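Local atomic coordinates of CIR protein (Plasmodium chabaudi chabaudi, PDB entry 6ZYV), a protein that belongs to the Plasmodium interspersed repeat (PIR) family of variant antigens, probably displayed on infected red blood cells, its precise function being unknown. Residues I92-S96 and K143-M147. The protein carries 5 engineered substitutions. Numbering follows the deposited sequence.
Sequences ILWLS and KIDLM
With CG anti to its carbonyl carbon (chi1 -57°) and the chain bent at chi2 (-69°), Met147 reaches across to helix 81-101, where its sulfur rests against both Leu93 and Ser96. SD lies 3.9 Å from CA of Leu93 and 4.0 Å from its CD1, so the thioether meets helix backbone as well as the leucine side chain. Ile92 holds CG2 anti to its backbone N, and this methyl packs 3.8 Å from CG of Met147, with Ile144 CG1 slightly farther off. The other branch of Ile92 ends in CD1, 3.7 Å from CB of Lys143; beyond that carbon the lysine chain bends away, and NZ forms a salt bridge with Asp85. The contact joins helix 81-101 to helix 134-149 in the all-helical PIR ectodomain, the two segments running in broadly the same direction at 42° with axes 10.1 Å apart. Ile154 of helix 154-174 and Ile107 of a loop each touch both Ser96 and Met147. Within this buried, largely apolar interface the Ser96 hydroxyl turns back to donate a 2.8 Å hydrogen bond from OG to O of Ile92. That carbonyl also accepts from Ser96 N, the two donors arriving from opposite faces of its plane. Ser96 OG also packs tightly against Met147, 3.2 Å from its CG.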
# COMPACT_ATOMS: atom_id res chain seq x y z
N ILE A 92 3.03 -3.84 -2.90
CA ILE A 92 3.99 -3.46 -3.94
C ILE A 92 3.92 -1.95 -4.25
O ILE A 92 4.95 -1.36 -4.59
CB ILE A 92 3.83 -4.38 -5.16
CG1 ILE A 92 4.33 -5.80 -4.77
CG2 ILE A 92 4.58 -3.86 -6.41
CD1 ILE A 92 3.96 -6.89 -5.71
N LEU A 93 2.77 -1.32 -4.03
CA LEU A 93 2.63 0.13 -4.17
C LEU A 93 3.43 0.79 -3.03
O LEU A 93 4.16 1.73 -3.28
CB LEU A 93 1.14 0.55 -4.09
CG LEU A 93 0.87 2.05 -4.12
CD1 LEU A 93 1.38 2.66 -5.46
CD2 LEU A 93 -0.64 2.35 -3.88
N TRP A 94 3.32 0.25 -1.80
CA TRP A 94 4.07 0.77 -0.65
C TRP A 94 5.56 0.57 -0.90
O TRP A 94 6.35 1.49 -0.65
CB TRP A 94 3.64 0.06 0.65
CG TRP A 94 4.50 0.41 1.84
CD1 TRP A 94 4.43 1.55 2.60
CD2 TRP A 94 5.62 -0.35 2.35
NE1 TRP A 94 5.38 1.51 3.58
CE2 TRP A 94 6.12 0.35 3.46
CE3 TRP A 94 6.20 -1.59 2.02
CZ2 TRP A 94 7.21 -0.14 4.22
CZ3 TRP A 94 7.28 -2.05 2.76
CH2 TRP A 94 7.78 -1.33 3.84
N LEU A 95 5.96 -0.61 -1.41
CA LEU A 95 7.34 -0.92 -1.70
C LEU A 95 7.92 0.06 -2.74
O LEU A 95 9.04 0.52 -2.56
CB LEU A 95 7.47 -2.38 -2.15
CG LEU A 95 8.90 -2.88 -2.37
CD1 LEU A 95 9.76 -2.69 -1.12
CD2 LEU A 95 8.90 -4.34 -2.84
N SER A 96 7.12 0.42 -3.77
CA SER A 96 7.53 1.39 -4.80
C SER A 96 7.77 2.75 -4.18
O SER A 96 8.75 3.41 -4.52
CB SER A 96 6.47 1.51 -5.88
OG SER A 96 6.26 0.23 -6.43
N LYS A 143 2.18 -6.77 -10.88
CA LYS A 143 2.16 -5.57 -10.05
C LYS A 143 3.46 -4.78 -10.20
O LYS A 143 3.40 -3.57 -10.32
CB LYS A 143 1.82 -5.89 -8.58
CG LYS A 143 0.47 -6.57 -8.37
CD LYS A 143 -0.72 -5.72 -8.86
CE LYS A 143 -2.08 -6.40 -8.68
NZ LYS A 143 -3.24 -5.46 -8.96
N ILE A 144 4.62 -5.48 -10.27
CA ILE A 144 5.92 -4.82 -10.47
C ILE A 144 5.96 -4.14 -11.85
O ILE A 144 6.38 -2.98 -11.96
CB ILE A 144 7.09 -5.82 -10.26
CG1 ILE A 144 7.26 -6.15 -8.79
CG2 ILE A 144 8.41 -5.34 -10.88
CD1 ILE A 144 8.16 -7.36 -8.54
N ASP A 145 5.46 -4.82 -12.86
CA ASP A 145 5.41 -4.29 -14.22
C ASP A 145 4.48 -3.07 -14.30
O ASP A 145 4.80 -2.10 -14.97
CB ASP A 145 5.00 -5.37 -15.21
CG ASP A 145 5.27 -5.00 -16.65
OD1 ASP A 145 6.36 -4.45 -16.93
OD2 ASP A 145 4.38 -5.26 -17.51
N LEU A 146 3.36 -3.11 -13.56
CA LEU A 146 2.43 -2.00 -13.47
C LEU A 146 3.10 -0.80 -12.81
O LEU A 146 2.87 0.31 -13.26
CB LEU A 146 1.19 -2.39 -12.69
CG LEU A 146 0.14 -3.12 -13.49
CD1 LEU A 146 -0.93 -3.67 -12.58
CD2 LEU A 146 -0.42 -2.23 -14.65
N MET A 147 3.92 -1.00 -11.78
CA MET A 147 4.62 0.12 -11.14
C MET A 147 5.60 0.77 -12.09
O MET A 147 5.70 1.99 -12.11
CB MET A 147 5.31 -0.30 -9.82
CG MET A 147 4.35 -0.90 -8.79
SD MET A 147 3.16 0.24 -8.07
CE MET A 147 1.71 -0.08 -9.06